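Local coordinates for protein probable glutathione S-transferase GSTU1 (Oryza sativa, PDB 1OYJ) that conjugates reduced glutathione to a wide range of hydrophobic electrophiles, herbicides among them, as a tau-class glutathione transferase, at residues F17-R20 / C21-A24; Q74-D77 / D78-G82; C118-R121 / L122-L125; P171-A174 / W175-S178; W197-R200 / C201-D205. One frame throughout, in Å; residues are numbered along the deposited sequence. Where two conformers were deposited one is given.

Contact 1. Residues F17-R20 / C21-A24; sequences FGQR and CRIA. With GSH (glutathione), chain N.
The carbonyl O of G18 is gripped by two backbone nitrogens: R22 N donates to it at 3.0 Å in a nearly straight bond (165°), and C21 N adds a weak one. They stand in the opening turns of helix 16-28, the helix of the beta-alpha-beta unit in the thioredoxin-like GST domain, beside the glutathione site. I23 N to Q19 O and A24 N to R20 O carry the i to i+4 pattern onward.

R22 folds back along the helix. A bend at chi3 (-123°) lays its guanidinium over Q19, whose CG sits 3.5 Å from R22 CZ, over one face. The Q19 amide stands almost upright to that plane, 82° away. Both side chains end at W13 O, through Q19 NE2 and R22 NH2, while R22 NE makes a salt bridge to D11.

R20 runs out extended to a different set of partners: a salt bridge from NH1 to D112, a bond from NE to A168 O, and another from NH1 to S69 OG. Since S69 OG also bonds glutathione, R20 probably helps position this ligand-binding hydroxyl from the second shell.

F17 offers glutathione a flat wall. CB1 of the ligand hangs 3.9 Å above the plane of the F17 ring, over its centre, and nearer the rim F17 CD2 comes to 3.5 Å from the ligand's O12.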
# COMPACT_ATOMS: atom_id res chain seq x y z
N PHE A 17 -7.65 -8.76 7.90
CA PHE A 17 -7.06 -7.46 8.01
C PHE A 17 -7.14 -6.93 9.45
O PHE A 17 -6.17 -6.43 10.01
CB PHE A 17 -7.76 -6.50 7.05
CG PHE A 17 -7.69 -6.94 5.62
CD1 PHE A 17 -8.80 -7.40 4.98
CD2 PHE A 17 -6.52 -6.85 4.95
CE1 PHE A 17 -8.75 -7.75 3.64
CE2 PHE A 17 -6.46 -7.22 3.62
CZ PHE A 17 -7.59 -7.69 3.00
N GLY A 18 -8.29 -7.11 10.09
CA GLY A 18 -8.43 -6.73 11.51
C GLY A 18 -7.62 -7.67 12.40
O GLY A 18 -6.96 -7.27 13.32
N GLN A 19 -7.54 -8.92 12.05
CA GLN A 19 -6.70 -9.83 12.79
C GLN A 19 -5.21 -9.41 12.83
O GLN A 19 -4.55 -9.63 13.82
CB GLN A 19 -6.88 -11.24 12.29
CG GLN A 19 -8.27 -11.85 12.71
CD GLN A 19 -8.62 -13.01 11.82
OE1 GLN A 19 -7.79 -13.41 11.06
NE2 GLN A 19 -9.86 -13.52 11.89
N ARG A 20 -4.68 -8.83 11.74
CA ARG A 20 -3.40 -8.29 11.80
C ARG A 20 -3.20 -7.37 12.98
O ARG A 20 -2.16 -7.45 13.63
CB ARG A 20 -2.99 -7.48 10.55
CG ARG A 20 -2.97 -8.22 9.27
CD ARG A 20 -2.89 -7.32 8.06
NE ARG A 20 -2.60 -8.05 6.86
CZ ARG A 20 -2.49 -7.53 5.66
NH1 ARG A 20 -2.85 -6.26 5.44
NH2 ARG A 20 -2.04 -8.26 4.67
N CYS A 21 -4.09 -6.42 13.14
CA CYS A 21 -3.94 -5.41 14.12
C CYS A 21 -4.14 -6.05 15.50
O CYS A 21 -3.52 -5.65 16.48
CB CYS A 21 -4.99 -4.34 13.94
SG CYS A 21 -5.12 -3.67 12.29
N ARG A 22 -5.05 -7.03 15.60
CA ARG A 22 -5.18 -7.74 16.91
C ARG A 22 -3.84 -8.41 17.34
O ARG A 22 -3.45 -8.29 18.54
CB ARG A 22 -6.29 -8.83 16.95
CG ARG A 22 -7.75 -8.22 16.74
CD ARG A 22 -8.87 -9.24 16.44
NE ARG A 22 -9.56 -8.98 15.21
CZ ARG A 22 -10.36 -9.84 14.64
NH1 ARG A 22 -10.91 -9.54 13.49
NH2 ARG A 22 -10.57 -11.02 15.18
N ILE A 23 -3.25 -9.17 16.43
CA ILE A 23 -1.98 -9.88 16.71
C ILE A 23 -0.88 -8.89 17.07
O ILE A 23 -0.12 -9.13 17.97
CB ILE A 23 -1.62 -10.74 15.50
CG1 ILE A 23 -2.63 -11.90 15.43
CG2 ILE A 23 -0.20 -11.26 15.50
CD1 ILE A 23 -2.59 -12.55 14.01
N ALA A 24 -0.81 -7.77 16.32
CA ALA A 24 0.24 -6.78 16.57
C ALA A 24 0.13 -6.11 17.94
O ALA A 24 1.14 -5.97 18.67
CB ALA A 24 0.27 -5.80 15.46
N1 GSH N . -7.30 -2.33 2.62
CA1 GSH N . -7.98 -2.90 3.74
C1 GSH N . -7.26 -3.04 5.03
O11 GSH N . -7.63 -2.87 6.17
O12 GSH N . -6.12 -3.42 4.86
CB1 GSH N . -9.25 -3.70 3.56
CG1 GSH N . -10.05 -4.04 4.82
CD1 GSH N . -11.34 -4.75 4.42
OE1 GSH N . -11.37 -5.29 3.32
N2 GSH N . -12.36 -4.81 5.27
CA2 GSH N . -13.60 -5.47 4.92
C2 GSH N . -14.67 -4.36 4.99
O2 GSH N . -14.71 -3.73 6.02
CB2 GSH N . -13.84 -6.56 5.96
SG2 GSH N . -12.67 -7.96 5.72
N3 GSH N . -15.36 -3.95 3.93
CA3 GSH N . -16.78 -3.72 4.30
C3 GSH N . -17.96 -4.16 3.43
O31 GSH N . -18.96 -3.40 3.23
O32 GSH N . -17.97 -5.29 2.97

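Contact 2. Residues Q74-D77 / D78-G82; sequences QYLD and DAFPG
F80 folds back on L76 where helix 69-79 of the thioredoxin-like N-terminal domain runs out into a loop. Its CB lies 3.4 Å from L76 O. CG and CD1 pass the same oxygen, CD1 at 3.6 Å, so the carbonyl meets the ring at its edge, in the ring plane. CE1 goes further and reaches L76 CD2 at 4.0 Å, the two side chains lying side by side and pointing the same way.

One residue back, the A79 methyl sits over one face of the Y75 ring: CB is 3.8 Å from the ring centroid, a CH-pi contact. With CG anti to the backbone N (chi1 179°), the Y75 ring lies alongside the helix beneath that methyl, and its OH bonds H61 ND1. A leucine at Y75 would probably leave H61 ND1 without this partner and the A79 methyl without its aromatic face.

D78 OD1 turns outward to salt bridges with R101 and R105 of the second subunit, whereas D77 OD1 makes a salt bridge to K28. The helical bonds end with A79 N to Y75 O at 2.6 Å, then F80 N reaches D77 O at 3.3 Å from above the carbonyl plane.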
# COMPACT_ATOMS: atom_id res chain seq x y z
N GLN A 74 2.09 -0.03 11.03
CA GLN A 74 3.21 0.88 11.13
C GLN A 74 3.01 1.91 12.21
O GLN A 74 3.97 2.29 12.96
CB GLN A 74 3.44 1.52 9.78
CG GLN A 74 4.05 0.51 8.83
CD GLN A 74 4.34 1.14 7.49
OE1 GLN A 74 5.43 1.60 7.27
NE2 GLN A 74 3.36 1.16 6.62
N TYR A 75 1.75 2.25 12.39
CA TYR A 75 1.39 3.18 13.45
C TYR A 75 1.70 2.61 14.83
O TYR A 75 2.22 3.31 15.73
CB TYR A 75 -0.07 3.68 13.30
CG TYR A 75 -0.54 4.65 14.39
CD1 TYR A 75 -0.12 5.97 14.40
CD2 TYR A 75 -1.32 4.20 15.46
CE1 TYR A 75 -0.54 6.85 15.42
CE2 TYR A 75 -1.72 5.06 16.48
CZ TYR A 75 -1.34 6.37 16.45
OH TYR A 75 -1.76 7.20 17.46
N LEU A 76 1.39 1.34 15.03
CA LEU A 76 1.64 0.68 16.30
C LEU A 76 3.15 0.67 16.62
O LEU A 76 3.51 0.65 17.81
CB LEU A 76 1.05 -0.70 16.34
CG LEU A 76 -0.47 -0.73 16.28
CD1 LEU A 76 -0.96 -2.23 16.15
CD2 LEU A 76 -1.01 -0.08 17.50
N ASP A 77 4.04 0.66 15.62
CA ASP A 77 5.45 0.86 15.91
C ASP A 77 5.68 2.36 16.23
O ASP A 77 6.31 2.71 17.26
CB ASP A 77 6.36 0.59 14.73
CG ASP A 77 6.80 -0.86 14.61
OD1 ASP A 77 6.44 -1.72 15.48
OD2 ASP A 77 7.53 -1.19 13.64
N ASP A 78 5.18 3.24 15.36
CA ASP A 78 5.54 4.66 15.49
C ASP A 78 5.04 5.24 16.76
O ASP A 78 5.72 6.02 17.42
CB ASP A 78 5.03 5.53 14.32
CG ASP A 78 5.73 5.27 13.01
OD1 ASP A 78 5.13 5.66 11.97
OD2 ASP A 78 6.86 4.71 12.92
N ALA A 79 3.82 4.89 17.12
CA ALA A 79 3.19 5.47 18.30
C ALA A 79 3.60 4.82 19.60
O ALA A 79 3.42 5.42 20.63
CB ALA A 79 1.73 5.44 18.14
N PHE A 80 4.16 3.62 19.57
CA PHE A 80 4.54 2.94 20.81
C PHE A 80 5.94 2.42 20.70
O PHE A 80 6.13 1.23 20.56
CB PHE A 80 3.57 1.77 21.02
CG PHE A 80 2.13 2.20 21.17
CD1 PHE A 80 1.28 2.19 20.12
CD2 PHE A 80 1.67 2.67 22.38
CE1 PHE A 80 -0.03 2.58 20.28
CE2 PHE A 80 0.38 3.08 22.53
CZ PHE A 80 -0.46 3.03 21.50
N PRO A 81 6.93 3.33 20.69
CA PRO A 81 8.33 2.99 20.42
C PRO A 81 8.95 2.11 21.46
O PRO A 81 10.01 1.50 21.21
CB PRO A 81 9.02 4.37 20.41
CG PRO A 81 8.19 5.09 21.37
CD PRO A 81 6.77 4.77 20.89
N GLY A 82 8.32 2.02 22.62
CA GLY A 82 8.82 1.13 23.65
C GLY A 82 8.47 -0.37 23.52
O GLY A 82 9.09 -1.17 24.21

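Contact 3. Residues C118-R121 / L122-L125; sequences CGSR and LWRL. With GSH (glutathione), chain O.
L122 N donates to G119 O at 2.9 Å and W123 N to S120 O, both i to i+3 and both from above the carbonyl plane, in the last turn of helix 97-124. R124 N and L125 N make i to i+4 bonds instead. S120 O takes R124 N as a second donor at 3.0 Å, in the carbonyl plane, and L125 N closes the series on R121 O just as L125 leaves helical torsions.

The aromatic contact is made by W123. Its CG takes the crowded position between the backbone N and the carbonyl carbon (chi1 44°), which folds the indole back over the preceding turn. One face then lies on G119 O and the S120 backbone: CZ3 of W123 is 3.2 Å from G119 O, and CZ2 is 3.5 Å from S120 CA.

Sulfur supplies the covalent link. C118 SG is joined to SG2 of a glutathione by a 2.2 Å disulfide, so the cysteine is glutathionylated in the crystal. SG2 also rests over one face of the R121 guanidinium, 3.4 Å from NH1; the extended R121 chain carries its guanidinium there. Among apolar contacts, L125 CD1 touches R121 CB at 3.9 Å.

Helix 127-148 packs against this end of the helix through A133, which meets R121, L122 and L125, and through I140 beside C118. Y179 of helix 176-183 meets L122 and W123, and helix 214-229 meets W123 through V221 and L224.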
# COMPACT_ATOMS: atom_id res chain seq x y z
N CYS A 118 -7.06 -12.88 -4.66
CA CYS A 118 -6.83 -14.07 -5.39
C CYS A 118 -7.46 -15.22 -4.68
O CYS A 118 -7.93 -16.16 -5.32
CB CYS A 118 -5.36 -14.27 -5.66
SG CYS A 118 -4.63 -12.78 -6.46
N GLY A 119 -7.52 -15.13 -3.36
CA GLY A 119 -8.22 -16.13 -2.61
C GLY A 119 -9.70 -16.15 -2.86
O GLY A 119 -10.28 -17.27 -2.97
N SER A 120 -10.31 -14.98 -2.97
CA SER A 120 -11.73 -14.90 -3.13
C SER A 120 -12.20 -15.58 -4.44
O SER A 120 -13.30 -16.17 -4.49
CB SER A 120 -12.21 -13.45 -3.16
OG SER A 120 -11.97 -12.84 -1.90
N ARG A 121 -11.39 -15.49 -5.47
CA ARG A 121 -11.74 -16.16 -6.72
C ARG A 121 -11.95 -17.63 -6.53
O ARG A 121 -12.72 -18.23 -7.30
CB ARG A 121 -10.61 -16.00 -7.75
CG ARG A 121 -10.36 -14.50 -8.06
CD ARG A 121 -9.22 -14.27 -9.02
NE ARG A 121 -9.15 -12.88 -9.47
CZ ARG A 121 -8.35 -12.47 -10.45
NH1 ARG A 121 -7.54 -13.34 -11.07
NH2 ARG A 121 -8.37 -11.20 -10.83
N LEU A 122 -11.27 -18.23 -5.54
CA LEU A 122 -11.38 -19.68 -5.38
C LEU A 122 -12.79 -20.08 -4.95
O LEU A 122 -13.27 -21.19 -5.25
CB LEU A 122 -10.39 -20.20 -4.38
CG LEU A 122 -8.93 -19.89 -4.66
CD1 LEU A 122 -8.04 -20.52 -3.64
CD2 LEU A 122 -8.49 -20.40 -6.02
N TRP A 123 -13.51 -19.19 -4.29
CA TRP A 123 -14.86 -19.61 -3.95
C TRP A 123 -15.93 -18.91 -4.72
O TRP A 123 -17.14 -19.24 -4.54
CB TRP A 123 -15.17 -19.55 -2.45
CG TRP A 123 -14.72 -18.40 -1.80
CD1 TRP A 123 -15.35 -17.24 -1.71
CD2 TRP A 123 -13.49 -18.25 -1.14
NE1 TRP A 123 -14.59 -16.35 -1.00
CE2 TRP A 123 -13.42 -16.93 -0.68
CE3 TRP A 123 -12.41 -19.09 -0.91
CZ2 TRP A 123 -12.35 -16.43 -0.01
CZ3 TRP A 123 -11.34 -18.60 -0.21
CH2 TRP A 123 -11.32 -17.28 0.24
N ARG A 124 -15.51 -17.94 -5.53
CA ARG A 124 -16.42 -17.25 -6.43
C ARG A 124 -16.54 -17.97 -7.76
O ARG A 124 -17.56 -17.90 -8.42
CB ARG A 124 -15.94 -15.86 -6.72
CG ARG A 124 -16.31 -14.81 -5.73
CD ARG A 124 -15.52 -13.45 -5.89
NE ARG A 124 -15.81 -12.55 -4.77
CZ ARG A 124 -15.81 -11.20 -4.80
NH1 ARG A 124 -16.12 -10.52 -3.69
NH2 ARG A 124 -15.48 -10.53 -5.90
N LEU A 125 -15.52 -18.70 -8.14
CA LEU A 125 -15.53 -19.38 -9.42
C LEU A 125 -15.83 -20.86 -9.23
O LEU A 125 -15.88 -21.31 -8.09
CB LEU A 125 -14.18 -19.20 -10.07
CG LEU A 125 -13.77 -17.75 -10.28
CD1 LEU A 125 -12.33 -17.79 -10.74
CD2 LEU A 125 -14.66 -17.02 -11.30
N1 GSH O . -3.62 -6.05 -12.42
CA1 GSH O . -4.36 -7.24 -12.00
C1 GSH O . -5.03 -7.81 -13.23
O11 GSH O . -6.24 -8.00 -13.27
O12 GSH O . -4.37 -8.08 -14.22
CB1 GSH O . -3.37 -8.23 -11.29
CG1 GSH O . -4.07 -9.48 -10.75
CD1 GSH O . -3.29 -10.50 -9.89
OE1 GSH O . -2.74 -10.14 -8.86
N2 GSH O . -3.33 -11.77 -10.30
CA2 GSH O . -2.96 -12.92 -9.48
C2 GSH O . -1.78 -13.64 -10.04
O2 GSH O . -1.48 -14.79 -9.65
CB2 GSH O . -4.14 -13.86 -9.31
SG2 GSH O . -5.46 -12.99 -8.44
N3 GSH O . -1.08 -12.87 -10.94
CA3 GSH O . 0.20 -13.31 -11.47
C3 GSH O . 1.34 -13.38 -10.46
O31 GSH O . 1.22 -12.78 -9.34
O32 GSH O . 2.38 -14.04 -10.79

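Contact 4. Residues P171-A174 / W175-S178; sequences PFTA and WFYS
The run-in to helix 176-183 of the all-helical C-terminal domain is a chain of i to i+3 bonds: W175 N donates to F172 O at 2.9 Å and F176 N to T173 O at 3.2 Å, each from above the carbonyl plane. Water then extends the winding. One molecule bridges T173 O to Y177 N, and another joins A174 O to S178 OG. A third water takes the W175 indole N-H, 2.7 Å from NE1, and donates to P171 O; that carbonyl also sits at the edge of the indole, in its plane, 3.4 Å from W175 CD1.

T173 lies under the F176 ring. Its CA is 3.7 Å from the ring centroid, only 6° off the normal, a CH-pi contact over the centre of the face. T173 CG2 reaches the far end of the ring, 4.0 Å from F176 CZ, while its OG1 turns to V170 O. F172 and W175 meet obliquely, their planes 47° apart.

The segment lies between several helices. P171 and F172 rest on P16 of helix 16-28 in the other domain, W175 and S178 face helix 214-229, and F176 packs on L194 of helix 192-201.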
# COMPACT_ATOMS: atom_id res chain seq x y z
N PRO A 171 -2.69 -14.12 9.22
CA PRO A 171 -4.12 -14.41 9.23
C PRO A 171 -4.61 -15.26 8.06
O PRO A 171 -5.52 -16.07 8.22
CB PRO A 171 -4.79 -13.04 9.29
CG PRO A 171 -3.67 -12.12 9.86
CD PRO A 171 -2.41 -12.67 9.27
N PHE A 172 -3.95 -15.16 6.93
CA PHE A 172 -4.37 -15.94 5.82
C PHE A 172 -4.04 -17.42 5.98
O PHE A 172 -4.61 -18.25 5.27
CB PHE A 172 -3.80 -15.34 4.51
CG PHE A 172 -4.33 -13.99 4.20
CD1 PHE A 172 -3.62 -12.82 4.51
CD2 PHE A 172 -5.57 -13.86 3.64
CE1 PHE A 172 -4.20 -11.61 4.20
CE2 PHE A 172 -6.09 -12.65 3.39
CZ PHE A 172 -5.43 -11.55 3.66
N THR A 173 -3.14 -17.74 6.92
CA THR A 173 -2.87 -19.17 7.18
C THR A 173 -4.18 -19.88 7.63
O THR A 173 -4.35 -21.07 7.43
CB THR A 173 -1.80 -19.41 8.18
OG1 THR A 173 -2.17 -18.94 9.51
CG2 THR A 173 -0.50 -18.73 7.75
N ALA A 174 -5.12 -19.13 8.21
CA ALA A 174 -6.37 -19.72 8.58
C ALA A 174 -7.32 -20.05 7.39
O ALA A 174 -8.29 -20.77 7.59
CB ALA A 174 -7.12 -18.84 9.53
N TRP A 175 -7.00 -19.50 6.23
CA TRP A 175 -7.71 -19.74 4.99
C TRP A 175 -6.99 -20.75 4.14
O TRP A 175 -7.51 -21.11 3.07
CB TRP A 175 -7.85 -18.40 4.24
CG TRP A 175 -8.55 -17.33 5.00
CD1 TRP A 175 -8.15 -16.76 6.10
CD2 TRP A 175 -9.82 -16.74 4.70
NE1 TRP A 175 -9.05 -15.82 6.52
CE2 TRP A 175 -10.09 -15.79 5.67
CE3 TRP A 175 -10.75 -16.91 3.70
CZ2 TRP A 175 -11.23 -15.00 5.66
CZ3 TRP A 175 -11.90 -16.16 3.75
CH2 TRP A 175 -12.11 -15.22 4.69
N PHE A 176 -5.82 -21.23 4.55
CA PHE A 176 -5.07 -22.12 3.65
C PHE A 176 -5.94 -23.37 3.31
O PHE A 176 -6.04 -23.80 2.17
CB PHE A 176 -3.71 -22.56 4.20
CG PHE A 176 -2.60 -21.51 4.05
CD1 PHE A 176 -2.85 -20.26 3.50
CD2 PHE A 176 -1.33 -21.79 4.53
CE1 PHE A 176 -1.86 -19.33 3.41
CE2 PHE A 176 -0.31 -20.80 4.37
CZ PHE A 176 -0.60 -19.62 3.87
N TYR A 177 -6.63 -23.87 4.32
CA TYR A 177 -7.43 -25.07 4.19
C TYR A 177 -8.49 -24.85 3.16
O TYR A 177 -8.65 -25.69 2.29
CB TYR A 177 -8.01 -25.53 5.55
CG TYR A 177 -9.00 -26.69 5.43
CD1 TYR A 177 -8.57 -27.99 5.09
CD2 TYR A 177 -10.35 -26.50 5.60
CE1 TYR A 177 -9.51 -29.09 4.95
CE2 TYR A 177 -11.27 -27.58 5.50
CZ TYR A 177 -10.84 -28.87 5.17
OH TYR A 177 -11.74 -29.94 5.04
N SER A 178 -9.17 -23.70 3.22
CA SER A 178 -10.17 -23.33 2.27
C SER A 178 -9.59 -23.17 0.85
O SER A 178 -10.25 -23.55 -0.12
CB SER A 178 -10.88 -22.04 2.72
OG SER A 178 -11.56 -22.22 3.95
O HOH W 1 -8.17 -15.06 8.95
O HOH W 2 -5.83 -23.26 7.15
O HOH W 3 -9.78 -22.51 6.06

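Contact 5. Residues W197-R200 / C201-D205; sequences WARR and CGRID
One face of the W197 indole carries C201 SG, which stands 3.6 Å from the centroid of the five-membered ring, offset toward the rim: a Cys sulfur-aromatic contact at the end of helix 192-201. The sulfur is nearest the polar end of the ring, 3.3 Å from W197 NE1, but it sits over the face, and the N-H is used on D166 OD1. F154 meets the indole edge-to-face. A chi1 of 168°, which puts CG beside the carbonyl carbon, swings the indole forward along the helix, to lie against C201 one turn on. A serine at W197 would probably leave C201 SG without its aromatic bed and D166 without the indole N-H, and open a gap beside F154.

C201 N bonds W197 O at 2.9 Å in an almost straight line (176°), and G202 N bonds A198 O. R203 N then reaches back to R200 O at 3.1 Å, and I204 N bonds C201 O at 3.0 Å to complete a type I beta turn from C201 to I204. I204 is the N-cap residue of helix 205-210.

On the outer surface R199 NE and R203 NH2 are 4.4 Å apart in one of two R203 conformers, a doubtful spacing, since both residues also touch crystal neighbours. Any repulsion would probably be mild, with R199 held by a salt bridge to E188.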
# COMPACT_ATOMS: atom_id res chain seq x y z
N TRP A 197 6.22 -22.73 8.18
CA TRP A 197 6.11 -21.38 8.75
C TRP A 197 4.70 -21.16 9.37
O TRP A 197 4.59 -20.65 10.53
CB TRP A 197 6.44 -20.29 7.73
CG TRP A 197 6.10 -18.91 8.15
CD1 TRP A 197 6.86 -18.03 8.83
CD2 TRP A 197 4.89 -18.25 7.86
NE1 TRP A 197 6.15 -16.87 9.03
CE2 TRP A 197 4.97 -16.97 8.39
CE3 TRP A 197 3.78 -18.60 7.13
CZ2 TRP A 197 3.93 -16.07 8.33
CZ3 TRP A 197 2.79 -17.72 6.99
CH2 TRP A 197 2.86 -16.44 7.58
N ALA A 198 3.67 -21.59 8.66
CA ALA A 198 2.30 -21.42 9.19
C ALA A 198 2.15 -22.22 10.51
O ALA A 198 1.61 -21.74 11.50
CB ALA A 198 1.25 -21.82 8.15
N ARG A 199 2.75 -23.42 10.59
CA ARG A 199 2.62 -24.23 11.83
C ARG A 199 3.38 -23.55 13.00
O ARG A 199 2.89 -23.47 14.14
CB ARG A 199 3.16 -25.66 11.63
CG ARG A 199 2.27 -26.54 10.84
CD ARG A 199 2.70 -27.98 10.78
NE ARG A 199 4.08 -28.19 10.34
CZ ARG A 199 4.44 -28.38 9.08
NH1 ARG A 199 3.56 -28.32 8.11
NH2 ARG A 199 5.69 -28.63 8.77
N ARG A 200 4.56 -23.02 12.72
CA ARG A 200 5.39 -22.30 13.73
C ARG A 200 4.60 -21.07 14.27
O ARG A 200 4.39 -20.90 15.44
CB ARG A 200 6.66 -21.84 13.01
CG ARG A 200 7.71 -20.91 13.69
CD ARG A 200 9.10 -20.84 12.82
NE ARG A 200 9.32 -22.06 12.06
CZ ARG A 200 9.40 -22.21 10.73
NH1 ARG A 200 9.48 -21.22 9.87
NH2 ARG A 200 9.54 -23.46 10.26
N CYS A 201 4.12 -20.25 13.35
CA CYS A 201 3.34 -19.11 13.73
C CYS A 201 2.11 -19.54 14.59
O CYS A 201 1.74 -18.84 15.54
CB CYS A 201 2.92 -18.28 12.53
SG CYS A 201 4.34 -17.43 11.72
N GLY A 202 1.55 -20.68 14.25
CA GLY A 202 0.33 -21.14 14.86
C GLY A 202 0.47 -21.49 16.33
O GLY A 202 -0.52 -21.78 17.00
N ARG A 203 1.71 -21.57 16.82
CA ARG A 203 1.99 -21.88 18.19
C ARG A 203 2.20 -20.64 19.05
O ARG A 203 2.31 -20.66 20.30
CB ARG A 203 3.26 -22.81 18.24
CG ARG A 203 3.07 -24.25 17.56
CD ARG A 203 4.39 -24.98 17.01
NE ARG A 203 4.14 -26.28 16.34
CZ ARG A 203 4.76 -26.71 15.21
NH1 ARG A 203 5.68 -25.99 14.63
NH2 ARG A 203 4.48 -27.90 14.68
N ILE A 204 2.26 -19.54 18.39
CA ILE A 204 2.54 -18.31 19.07
C ILE A 204 1.22 -17.77 19.70
O ILE A 204 0.18 -17.77 19.04
CB ILE A 204 3.17 -17.37 18.08
CG1 ILE A 204 4.57 -17.87 17.71
CG2 ILE A 204 3.29 -16.01 18.69
CD1 ILE A 204 5.23 -16.96 16.60
N ASP A 205 1.29 -17.34 20.96
CA ASP A 205 0.09 -16.96 21.75
C ASP A 205 -0.78 -15.89 21.06
O ASP A 205 -1.99 -16.00 21.05
CB ASP A 205 0.43 -16.45 23.13
CG ASP A 205 0.95 -17.56 24.08
OD1 ASP A 205 1.46 -17.16 25.12
OD2 ASP A 205 0.97 -18.80 23.88

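Overall arrangement
In chain order the five contacts run from the thioredoxin-like domain into the helical one. Contacts 1 and 2 lie on helices 16-28 and 69-79, their centres about 14 Å apart, and touch where A24 meets L76. Contact 3 ends helix 97-124, about 34 Å from contact 2 between centres and on the opposite side of the chain's centre. Contact 4 is the hub: P171 and F172 touch Q19 and R20 of contact 1 across the domain boundary, W175 meets W123 of contact 3, and T173 packs on W197 and A198 of contact 5, about 12 Å away between centres. This places contact 4 between the helix beside the glutathione site and the C-terminal helices.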